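Local coordinates for FHA domain-containing protein DDL (Arabidopsis thaliana, PDB 3VPY) that probably binds phosphothreonine-containing partners, Dicer-like1 among them, through the recognition cleft of its forkhead-associated domain, at residues Thr116-Phe119 against Arg124-Val127. Residues are numbered along the deposited sequence; the frame is centred on the assembly and turned at random.
Sequences TIKF and REYV
Ile117 and Tyr126 form the hydrogen-bonded pair of this antiparallel hairpin, whose short strand axes come within 4.6 Å and run at 149° to each other. Two backbone bonds tie the pair: Ile117 N donates to Tyr126 O at 2.7 Å, and Tyr126 N reaches Ile117 O at 2.9 Å. A CA-H...O contact from Thr116 CA to Tyr126 O, at 3.2 Å, supplements the first. Where the strands splay toward the turn, a water takes over: it accepts from Phe119 N and donates to Arg124 O (2.8 Å), bridging Phe119 and Arg124.

Apolar contact gathers on the face of Ile117, Phe119 and Tyr126. With CG of Tyr126 beside its own backbone N (chi1 -53°), the ring lies along the hairpin; Ile117 O sits at its edge, in the ring plane, and Tyr126 CE2 meets Phe119 CE2 at 3.6 Å. The two rings are oblique, their planes at 57°. Without the Tyr126 ring, as with an alanine here, a gap would probably open beside Phe119 and Ile117 O would lose the ring edge next to it.

On the other face, Thr116 OG1 touches Val127 CG2, and Thr116 CG2 packs 3.7 Å from Glu125 OE2. Lys118 NZ stays 5.6 Å from that carboxylate oxygen, too far for a salt bridge.

Ile65 and Ile87 of the second sheet cover Ile117, so the aromatic face turns into the FHA beta-sandwich. The chemistry thus divides: buried apolar groups join the sheets, whereas the opposite face mixes Thr116, Lys118 and Glu125 with the apolar Val127, and a water fills in between the backbones at the splayed end.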
loop_
_atom_site.group_PDB
_atom_site.type_symbol
_atom_site.label_atom_id
_atom_site.label_comp_id
_atom_site.label_asym_id
_atom_site.label_seq_id
_atom_site.Cartn_x
_atom_site.Cartn_y
_atom_site.Cartn_z
ATOM N N THR A 116 9.613 -0.300 0.349
ATOM C CA THR A 116 9.739 -0.283 -1.105
ATOM C C THR A 116 9.008 -1.476 -1.682
ATOM O O THR A 116 9.149 -2.593 -1.206
ATOM C CB THR A 116 11.200 -0.330 -1.545
ATOM O OG1 THR A 116 11.891 0.776 -0.951
ATOM C CG2 THR A 116 11.296 -0.227 -3.060
ATOM N N ILE A 117 8.248 -1.222 -2.723
ATOM C CA ILE A 117 7.436 -2.239 -3.371
ATOM C C ILE A 117 7.849 -2.365 -4.825
ATOM O O ILE A 117 8.059 -1.356 -5.509
ATOM C CB ILE A 117 5.963 -1.837 -3.298
ATOM C CG1 ILE A 117 5.565 -1.661 -1.827
ATOM C CG2 ILE A 117 5.091 -2.874 -3.976
ATOM C CD1 ILE A 117 4.223 -0.989 -1.635
ATOM N N LYS A 118 7.932 -3.603 -5.296
ATOM C CA LYS A 118 8.245 -3.869 -6.708
ATOM C C LYS A 118 7.376 -5.006 -7.189
ATOM O O LYS A 118 7.216 -6.003 -6.472
ATOM C CB LYS A 118 9.707 -4.265 -6.868
ATOM C CG LYS A 118 10.147 -4.516 -8.311
ATOM C CD LYS A 118 11.520 -5.167 -8.312
ATOM C CE LYS A 118 12.137 -5.195 -9.670
ATOM N NZ LYS A 118 13.637 -5.101 -9.544
ATOM N N PHE A 119 6.853 -4.870 -8.408
ATOM C CA PHE A 119 6.008 -5.907 -8.985
ATOM C C PHE A 119 6.794 -6.611 -10.073
ATOM O O PHE A 119 7.347 -5.971 -10.975
ATOM C CB PHE A 119 4.700 -5.292 -9.531
ATOM C CG PHE A 119 3.939 -4.498 -8.506
ATOM C CD1 PHE A 119 3.281 -5.150 -7.447
ATOM C CD2 PHE A 119 3.867 -3.103 -8.581
ATOM C CE1 PHE A 119 2.557 -4.413 -6.465
ATOM C CE2 PHE A 119 3.161 -2.359 -7.611
ATOM C CZ PHE A 119 2.504 -3.028 -6.541
ATOM N N ARG A 124 10.350 -0.382 -12.597
ATOM C CA ARG A 124 9.760 0.609 -11.685
ATOM C C ARG A 124 9.719 0.103 -10.252
ATOM O O ARG A 124 9.699 -1.108 -10.013
ATOM C CB ARG A 124 8.349 0.974 -12.112
ATOM C CG ARG A 124 8.298 1.653 -13.409
ATOM C CD ARG A 124 7.018 2.402 -13.569
ATOM N NE ARG A 124 7.129 3.124 -14.821
ATOM C CZ ARG A 124 6.453 4.216 -15.119
ATOM N NH1 ARG A 124 5.572 4.717 -14.256
ATOM N NH2 ARG A 124 6.668 4.783 -16.299
ATOM N N GLU A 125 9.728 1.027 -9.296
ATOM C CA GLU A 125 9.615 0.667 -7.891
ATOM C C GLU A 125 8.840 1.770 -7.218
ATOM O O GLU A 125 8.745 2.876 -7.739
ATOM C CB GLU A 125 10.982 0.583 -7.228
ATOM C CG GLU A 125 11.914 -0.456 -7.775
ATOM C CD GLU A 125 13.271 -0.255 -7.197
ATOM O OE1 GLU A 125 14.101 0.404 -7.869
ATOM O OE2 GLU A 125 13.480 -0.712 -6.051
ATOM N N TYR A 126 8.297 1.460 -6.055
ATOM C CA TYR A 126 7.434 2.385 -5.343
ATOM C C TYR A 126 7.843 2.466 -3.881
ATOM O O TYR A 126 8.252 1.459 -3.295
ATOM C CB TYR A 126 5.967 1.938 -5.428
ATOM C CG TYR A 126 5.482 1.701 -6.832
ATOM C CD1 TYR A 126 4.766 2.690 -7.507
ATOM C CD2 TYR A 126 5.768 0.496 -7.496
ATOM C CE1 TYR A 126 4.315 2.479 -8.800
ATOM C CE2 TYR A 126 5.336 0.272 -8.797
ATOM C CZ TYR A 126 4.604 1.278 -9.447
ATOM O OH TYR A 126 4.171 1.096 -10.739
ATOM N N VAL A 127 7.744 3.658 -3.304
ATOM C CA VAL A 127 8.002 3.846 -1.882
ATOM C C VAL A 127 6.779 4.472 -1.206
ATOM O O VAL A 127 6.239 5.489 -1.685
ATOM C CB VAL A 127 9.240 4.759 -1.638
ATOM C CG1 VAL A 127 9.344 5.159 -0.168
ATOM C CG2 VAL A 127 10.504 4.039 -2.074
HETATM O O HOH W 1 7.232 -2.424 -9.829
#